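PDB 4IUH: NreA protein from Staphylococcus carnosus subsp. carnosus TM300, which binds nitrate as the cytosolic GAF-domain receptor of the staphylococcal nitrate regulation system. Local coordinates for residues 53-58 against 78-83; 119-124 against 150-155. All blocks are in the same frame, centred on the assembly; numbering follows the deposited sequence.

Interaction 1. Residues 53-58 against 78-83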
ATOM      1  N   ALA A  53      -0.946  -5.587  18.384  1.00 32.95           N
ATOM      2  CA  ALA A  53      -0.656  -5.896  16.993  1.00 30.32           C
ATOM      3  C   ALA A  53       0.001  -4.691  16.325  1.00 27.59           C
ATOM      4  O   ALA A  53      -0.279  -3.547  16.679  1.00 27.12           O
ATOM      5  CB  ALA A  53      -1.926  -6.287  16.258  1.00 29.49           C
ATOM      6  N   VAL A  54       0.892  -4.952  15.377  1.00 26.21           N
ATOM      7  CA  VAL A  54       1.502  -3.885  14.593  1.00 23.83           C
ATOM      8  C   VAL A  54       1.346  -4.169  13.109  1.00 21.63           C
ATOM      9  O   VAL A  54       1.043  -5.295  12.710  1.00 22.19           O
ATOM     10  CB  VAL A  54       3.004  -3.726  14.896  1.00 24.87           C
ATOM     11  CG1 VAL A  54       3.216  -3.263  16.327  1.00 27.22           C
ATOM     12  CG2 VAL A  54       3.749  -5.035  14.619  1.00 26.26           C
ATOM     13  N   ILE A  55       1.563  -3.144  12.294  1.00 19.49           N
ATOM     14  CA  ILE A  55       1.542  -3.297  10.850  1.00 17.67           C
ATOM     15  C   ILE A  55       2.942  -3.138  10.282  1.00 17.48           C
ATOM     16  O   ILE A  55       3.674  -2.212  10.638  1.00 17.55           O
ATOM     17  CB  ILE A  55       0.617  -2.261  10.186  1.00 15.73           C
ATOM     18  CG1 ILE A  55      -0.815  -2.431  10.696  1.00 16.38           C
ATOM     19  CG2 ILE A  55       0.683  -2.383   8.662  1.00 14.21           C
ATOM     20  CD1 ILE A  55      -1.518  -3.669  10.167  1.00 16.90           C
ATOM     21  N   LYS A  56       3.320  -4.059   9.407  1.00 17.64           N
ATOM     22  CA  LYS A  56       4.601  -3.975   8.732  1.00 17.83           C
ATOM     23  C   LYS A  56       4.388  -4.152   7.238  1.00 16.54           C
ATOM     24  O   LYS A  56       3.453  -4.836   6.805  1.00 16.28           O
ATOM     25  CB  LYS A  56       5.559  -5.047   9.255  1.00 20.43           C
ATOM     26  CG  LYS A  56       6.072  -4.815  10.671  1.00 22.28           C
ATOM     27  CD  LYS A  56       7.073  -5.890  11.069  1.00 25.26           C
ATOM     28  CE  LYS A  56       7.580  -5.676  12.493  1.00 27.55           C
ATOM     29  NZ  LYS A  56       8.485  -6.776  12.963  1.00 31.00           N
ATOM     30  N   TRP A  57       5.244  -3.521   6.448  1.00 16.09           N
ATOM     31  CA  TRP A  57       5.265  -3.788   5.021  1.00 15.58           C
ATOM     32  C   TRP A  57       6.001  -5.116   4.800  1.00 17.73           C
ATOM     33  O   TRP A  57       7.223  -5.157   4.645  1.00 19.19           O
ATOM     34  CB  TRP A  57       5.909  -2.627   4.262  1.00 14.79           C
ATOM     35  CG  TRP A  57       5.129  -1.339   4.393  1.00 13.02           C
ATOM     36  CD1 TRP A  57       5.399  -0.293   5.232  1.00 12.98           C
ATOM     37  CD2 TRP A  57       3.945  -0.983   3.677  1.00 11.53           C
ATOM     38  NE1 TRP A  57       4.459   0.703   5.073  1.00 11.54           N
ATOM     39  CE2 TRP A  57       3.557   0.303   4.117  1.00 10.65           C
ATOM     40  CE3 TRP A  57       3.183  -1.616   2.684  1.00 11.20           C
ATOM     41  CZ2 TRP A  57       2.433   0.960   3.607  1.00  9.53           C
ATOM     42  CZ3 TRP A  57       2.069  -0.961   2.180  1.00 10.07           C
ATOM     43  CH2 TRP A  57       1.704   0.311   2.647  1.00  9.26           C
ATOM     44  N   LYS A  58       5.230  -6.198   4.822  1.00 18.89           N
ATOM     45  CA  LYS A  58       5.762  -7.556   4.805  1.00 21.39           C
ATOM     46  C   LYS A  58       6.349  -7.921   3.439  1.00 22.15           C
ATOM     47  O   LYS A  58       7.376  -8.588   3.363  1.00 24.53           O
ATOM     48  CB  LYS A  58       4.657  -8.542   5.202  1.00 22.03           C
ATOM     49  CG  LYS A  58       5.119  -9.951   5.548  1.00 25.10           C
ATOM     50  CD  LYS A  58       4.040 -10.676   6.364  1.00 25.96           C
ATOM     51  CE  LYS A  58       4.426 -12.115   6.682  1.00 29.39           C
ATOM     52  NZ  LYS A  58       4.256 -13.023   5.509  1.00 30.49           N
ATOM     53  N   GLY A  78       0.342   5.602   9.952  1.00 13.18           N
ATOM     54  CA  GLY A  78       0.915   5.456   8.632  1.00 11.81           C
ATOM     55  C   GLY A  78      -0.139   5.415   7.546  1.00 10.70           C
ATOM     56  O   GLY A  78      -1.344   5.525   7.807  1.00 11.04           O
ATOM     57  N   LEU A  79       0.322   5.255   6.314  1.00 12.33           N
ATOM     58  CA  LEU A  79      -0.570   5.196   5.172  1.00 11.50           C
ATOM     59  C   LEU A  79      -1.425   3.929   5.234  1.00 11.71           C
ATOM     60  O   LEU A  79      -2.625   3.966   4.960  1.00 11.95           O
ATOM     61  CB  LEU A  79       0.248   5.228   3.887  1.00 10.97           C
ATOM     62  CG  LEU A  79      -0.549   5.385   2.596  1.00 10.60           C
ATOM     63  CD1 LEU A  79      -1.365   6.682   2.623  1.00 10.97           C
ATOM     64  CD2 LEU A  79       0.403   5.362   1.404  1.00 10.50           C
ATOM     65  N   ALA A  80      -0.802   2.812   5.600  1.00  9.24           N
ATOM     66  CA  ALA A  80      -1.522   1.550   5.768  1.00  9.69           C
ATOM     67  C   ALA A  80      -2.633   1.692   6.803  1.00 10.65           C
ATOM     68  O   ALA A  80      -3.728   1.166   6.624  1.00 11.15           O
ATOM     69  CB  ALA A  80      -0.567   0.446   6.185  1.00 10.28           C
ATOM     70  N   GLY A  81      -2.342   2.413   7.883  1.00 12.87           N
ATOM     71  CA  GLY A  81      -3.294   2.594   8.965  1.00 14.26           C
ATOM     72  C   GLY A  81      -4.500   3.410   8.547  1.00 14.46           C
ATOM     73  O   GLY A  81      -5.621   3.136   8.965  1.00 15.76           O
ATOM     74  N   LEU A  82      -4.268   4.423   7.721  1.00 16.88           N
ATOM     75  CA  LEU A  82      -5.348   5.272   7.241  1.00 17.45           C
ATOM     76  C   LEU A  82      -6.342   4.438   6.443  1.00 18.13           C
ATOM     77  O   LEU A  82      -7.557   4.528   6.626  1.00 19.88           O
ATOM     78  CB  LEU A  82      -4.788   6.381   6.358  1.00 16.58           C
ATOM     79  CG  LEU A  82      -5.849   7.231   5.663  1.00 17.35           C
ATOM     80  CD1 LEU A  82      -6.704   7.956   6.688  1.00 19.28           C
ATOM     81  CD2 LEU A  82      -5.202   8.217   4.717  1.00 16.77           C
ATOM     82  N   VAL A  83      -5.796   3.609   5.568  1.00 17.44           N
ATOM     83  CA  VAL A  83      -6.581   2.789   4.667  1.00 18.42           C
ATOM     84  C   VAL A  83      -7.347   1.724   5.449  1.00 20.76           C
ATOM     85  O   VAL A  83      -8.532   1.502   5.209  1.00 24.94           O
ATOM     86  CB  VAL A  83      -5.657   2.179   3.578  1.00 17.07           C
ATOM     87  CG1 VAL A  83      -6.020   0.764   3.272  1.00 18.11           C
ATOM     88  CG2 VAL A  83      -5.677   3.040   2.321  1.00 16.43           C
TER
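Ile55 and Ala80 mark the closest backbone approach, their CA atoms 7.7 Å apart, where strand residues 54-58 pass steeply across the helical residues 78-83. The helix is documented by two i to i+4 bonds, Leu82 N to Gly78 O and Val83 N to Leu79 O. The CB of Ala80 is directed at the strand, and this single methyl receives both contacts. Ile55 CG2 lies 4.0 Å from Ala80 CB; with CG1 anti to the carbonyl carbon (chi1 -60°), the other branch, ending in CD1, is carried off and the gamma methyl makes the approach. Trp57 reaches the same methyl two residues further on, its CB starting to one side and its ring swinging inward. There the benzo carbon CZ2 of Trp57 comes within 4.0 Å of Ala80 CB, at an oblique angle to the ring plane. Ala44 of strand 40-47 also touches Ile55, Trp57 and Ala80, joining the neighbouring strand to the same apolar cluster. On the strand's other side, Lys56 extends its NZ to a salt bridge with Glu47. This alternation gives the edge strand of the GAF sheet an apolar face turned to the helix. All three touching residues are buried and meet only through carbon, with 150 Å² of surface lost in total, so the contact rests on dispersion and the exclusion of water.

Interaction 2. Residues 119-124 against 150-155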
ATOM      1  N   VAL A 119      -1.470   4.773  -5.187  1.00 13.51           N
ATOM      2  CA  VAL A 119      -2.798   4.295  -4.830  1.00 13.59           C
ATOM      3  C   VAL A 119      -2.636   3.278  -3.706  1.00 12.88           C
ATOM      4  O   VAL A 119      -1.843   2.342  -3.809  1.00 12.74           O
ATOM      5  CB  VAL A 119      -3.506   3.591  -6.011  1.00 14.84           C
ATOM      6  CG1 VAL A 119      -4.889   3.109  -5.587  1.00 15.68           C
ATOM      7  CG2 VAL A 119      -3.615   4.513  -7.209  1.00 16.08           C
ATOM      8  N   ALA A 120      -3.379   3.472  -2.628  1.00 11.31           N
ATOM      9  CA  ALA A 120      -3.346   2.552  -1.503  1.00 10.95           C
ATOM     10  C   ALA A 120      -4.723   1.926  -1.387  1.00 11.79           C
ATOM     11  O   ALA A 120      -5.717   2.634  -1.292  1.00 12.73           O
ATOM     12  CB  ALA A 120      -2.980   3.293  -0.224  1.00 10.40           C
ATOM     13  N   ILE A 121      -4.785   0.600  -1.404  1.00 10.28           N
ATOM     14  CA  ILE A 121      -6.072  -0.087  -1.417  1.00 11.56           C
ATOM     15  C   ILE A 121      -6.266  -1.008  -0.219  1.00 11.96           C
ATOM     16  O   ILE A 121      -5.425  -1.864   0.052  1.00 11.80           O
ATOM     17  CB  ILE A 121      -6.258  -0.887  -2.717  1.00 12.67           C
ATOM     18  CG1 ILE A 121      -6.211   0.055  -3.920  1.00 12.79           C
ATOM     19  CG2 ILE A 121      -7.570  -1.636  -2.702  1.00 14.43           C
ATOM     20  CD1 ILE A 121      -6.021  -0.664  -5.232  1.00 13.95           C
ATOM     21  N   PRO A 122      -7.387  -0.839   0.497  1.00 12.89           N
ATOM     22  CA  PRO A 122      -7.714  -1.696   1.640  1.00 13.81           C
ATOM     23  C   PRO A 122      -7.853  -3.146   1.229  1.00 15.06           C
ATOM     24  O   PRO A 122      -8.539  -3.444   0.250  1.00 16.16           O
ATOM     25  CB  PRO A 122      -9.063  -1.148   2.122  1.00 15.19           C
ATOM     26  CG  PRO A 122      -9.626  -0.421   0.941  1.00 15.47           C
ATOM     27  CD  PRO A 122      -8.438   0.156   0.234  1.00 13.62           C
ATOM     28  N   LEU A 123      -7.172  -4.025   1.958  1.00 16.52           N
ATOM     29  CA  LEU A 123      -7.285  -5.456   1.754  1.00 17.77           C
ATOM     30  C   LEU A 123      -8.259  -6.042   2.771  1.00 19.73           C
ATOM     31  O   LEU A 123      -8.043  -5.945   3.981  1.00 19.73           O
ATOM     32  CB  LEU A 123      -5.921  -6.123   1.912  1.00 17.35           C
ATOM     33  CG  LEU A 123      -4.811  -5.691   0.955  1.00 15.97           C
ATOM     34  CD1 LEU A 123      -3.537  -6.470   1.252  1.00 16.30           C
ATOM     35  CD2 LEU A 123      -5.245  -5.872  -0.507  1.00 16.64           C
ATOM     36  N   TRP A 124      -9.326  -6.656   2.274  1.00 20.82           N
ATOM     37  CA  TRP A 124     -10.327  -7.262   3.139  1.00 23.27           C
ATOM     38  C   TRP A 124     -10.170  -8.770   3.209  1.00 25.27           C
ATOM     39  O   TRP A 124      -9.905  -9.429   2.205  1.00 25.72           O
ATOM     40  CB  TRP A 124     -11.732  -6.918   2.656  1.00 24.96           C
ATOM     41  CG  TRP A 124     -12.092  -5.482   2.840  1.00 23.88           C
ATOM     42  CD1 TRP A 124     -11.530  -4.407   2.214  1.00 21.61           C
ATOM     43  CD2 TRP A 124     -13.105  -4.957   3.703  1.00 25.51           C
ATOM     44  NE1 TRP A 124     -12.128  -3.247   2.636  1.00 21.69           N
ATOM     45  CE2 TRP A 124     -13.100  -3.557   3.550  1.00 24.09           C
ATOM     46  CE3 TRP A 124     -14.017  -5.536   4.591  1.00 28.41           C
ATOM     47  CZ2 TRP A 124     -13.972  -2.728   4.249  1.00 25.51           C
ATOM     48  CZ3 TRP A 124     -14.879  -4.711   5.290  1.00 29.82           C
ATOM     49  CH2 TRP A 124     -14.851  -3.323   5.116  1.00 28.38           C
ATOM     50  N   PHE A 150      -9.146   0.184  -9.789  1.00 26.76           N
ATOM     51  CA  PHE A 150      -8.422  -1.090  -9.774  1.00 26.40           C
ATOM     52  C   PHE A 150      -8.999  -2.106  -8.777  1.00 26.81           C
ATOM     53  O   PHE A 150      -9.343  -1.748  -7.652  1.00 26.46           O
ATOM     54  CB  PHE A 150      -6.938  -0.827  -9.472  1.00 24.17           C
ATOM     55  CG  PHE A 150      -6.104  -2.073  -9.374  1.00 24.10           C
ATOM     56  CD1 PHE A 150      -5.568  -2.652 -10.513  1.00 25.75           C
ATOM     57  CD2 PHE A 150      -5.854  -2.661  -8.149  1.00 22.88           C
ATOM     58  CE1 PHE A 150      -4.806  -3.801 -10.431  1.00 26.17           C
ATOM     59  CE2 PHE A 150      -5.097  -3.809  -8.057  1.00 23.22           C
ATOM     60  CZ  PHE A 150      -4.568  -4.379  -9.203  1.00 24.91           C
ATOM     61  N   ARG A 151      -9.089  -3.369  -9.198  1.00 23.41           N
ATOM     62  CA  ARG A 151      -9.668  -4.423  -8.367  1.00 24.16           C
ATOM     63  C   ARG A 151      -8.639  -5.400  -7.800  1.00 23.24           C
ATOM     64  O   ARG A 151      -7.772  -5.898  -8.519  1.00 23.72           O
ATOM     65  CB  ARG A 151     -10.725  -5.220  -9.141  1.00 27.54           C
ATOM     66  CG  ARG A 151     -11.861  -4.394  -9.711  1.00 29.26           C
ATOM     67  CD  ARG A 151     -12.571  -3.596  -8.632  1.00 28.36           C
ATOM     68  NE  ARG A 151     -12.911  -4.398  -7.457  1.00 28.42           N
ATOM     69  CZ  ARG A 151     -13.970  -5.204  -7.374  1.00 31.28           C
ATOM     70  NH1 ARG A 151     -14.802  -5.333  -8.403  1.00 34.36           N
ATOM     71  NH2 ARG A 151     -14.194  -5.891  -6.260  1.00 31.44           N
ATOM     72  N   ILE A 152      -8.767  -5.685  -6.507  1.00 33.94           N
ATOM     73  CA  ILE A 152      -7.934  -6.672  -5.834  1.00 33.36           C
ATOM     74  C   ILE A 152      -8.399  -8.084  -6.156  1.00 36.09           C
ATOM     75  O   ILE A 152      -7.601  -8.940  -6.537  1.00 36.82           O
ATOM     76  CB  ILE A 152      -8.017  -6.514  -4.302  1.00 32.61           C
ATOM     77  CG1 ILE A 152      -7.435  -5.178  -3.868  1.00 30.79           C
ATOM     78  CG2 ILE A 152      -7.271  -7.638  -3.609  1.00 32.52           C
ATOM     79  CD1 ILE A 152      -5.975  -5.082  -4.110  1.00 28.56           C
ATOM     80  N   ASN A 153      -9.704  -8.300  -5.997  1.00 32.84           N
ATOM     81  CA  ASN A 153     -10.329  -9.623  -6.017  1.00 35.80           C
ATOM     82  C   ASN A 153      -9.815 -10.592  -7.080  1.00 37.68           C
ATOM     83  O   ASN A 153      -9.656 -10.231  -8.247  1.00 38.16           O
ATOM     84  CB  ASN A 153     -11.849  -9.481  -6.131  1.00 40.05           C
ATOM     85  CG  ASN A 153     -12.418  -8.458  -5.159  1.00 38.66           C
ATOM     86  OD1 ASN A 153     -11.747  -7.494  -4.784  1.00 36.19           O
ATOM     87  ND2 ASN A 153     -13.667  -8.665  -4.752  1.00 41.07           N
ATOM     88  N   GLN A 154      -9.557 -11.822  -6.641  1.00 38.26           N
ATOM     89  CA  GLN A 154      -9.034 -12.890  -7.486  1.00 40.69           C
ATOM     90  C   GLN A 154      -7.723 -12.498  -8.164  1.00 39.20           C
ATOM     91  O   GLN A 154      -7.539 -12.730  -9.354  1.00 41.04           O
ATOM     92  CB  GLN A 154     -10.077 -13.335  -8.519  1.00 44.22           C
ATOM     93  N   ARG A 155      -6.815 -11.903  -7.400  1.00 33.88           N
ATOM     94  CA  ARG A 155      -5.516 -11.530  -7.937  1.00 32.76           C
ATOM     95  C   ARG A 155      -4.465 -11.452  -6.836  1.00 30.77           C
ATOM     96  O   ARG A 155      -3.272 -11.297  -7.102  1.00 30.29           O
ATOM     97  CB  ARG A 155      -5.604 -10.202  -8.692  1.00 31.34           C
ATOM     98  CG  ARG A 155      -4.596 -10.085  -9.821  1.00 31.91           C
ATOM     99  CD  ARG A 155      -4.832  -8.856 -10.655  1.00 31.14           C
ATOM    100  NE  ARG A 155      -3.660  -8.541 -11.464  1.00 31.40           N
ATOM    101  CZ  ARG A 155      -3.561  -7.473 -12.247  1.00 31.07           C
ATOM    102  NH1 ARG A 155      -4.570  -6.617 -12.338  1.00 30.50           N
ATOM    103  NH2 ARG A 155      -2.455  -7.261 -12.943  1.00 31.70           N
TER
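Ile121, in the middle of strand segment 119-124, presents two separate branches to the irregular segment 150-155. A chi2 of 165° stretches the CG1 branch out, so that the delta methyl reaches the aromatic ring: Ile121 CD1 stands 3.5 Å from Phe150 CD2. The methyl meets the ring at its edge, close to the ring plane, so this is not a CH-pi contact over the face, and the two side chains cross at about a right angle. The gamma methyl takes the second partner, with Ile121 CG2 lying 3.7 Å from Ile152 CG1. Here the isoleucine side chains slide past one another in opposite directions, which also brings Ile152 CD1 to 4.0 Å from Ile121 CG2.

The strand belongs to the antiparallel sheet of the GAF fold, and backbone bonds of Ile121 with Leu133 and of Leu123 with Gly131 fix it against strand 128-138. The segment facing it has no regular secondary structure and passes over this side of the sheet. Phe150 also packs on Ile32 of helix 25-36, so this side chain links strand and helix.

Leu123 repeats the apolar theme two residues later, although its CB does not point straight at the partner. One delta methyl does the touching: Leu123 CD2 is 3.8 Å from Ile152 CD1 and also lies 4.1 Å from Ile152 CG2, with the side chains again crossing at nearly a right angle. Ile152 thus spans Ile121 and Leu123, touching both, while its backbone N donates to Asp161 OD1.

Overall arrangement
From the N terminus, helix 25-36 and strand 40-47 precede strand 54-61, and interaction 1 closes a loop of 19 intervening residues by bringing helix 78-86 back onto that edge strand. The chain then passes through strand 90-92 and three short helices to strand 115-125. Interaction 2 closes a later loop of 25 residues, which includes strand 128-138, by folding 150-155 over the sheet. The two are in series, neither nested nor crossed, with centres about 15 Å apart. They nevertheless touch: Val83 CG1 lies 3.4 Å from Pro122 CA, so helix 78-86 packs on both an edge strand and an inner strand of the same five-stranded sheet.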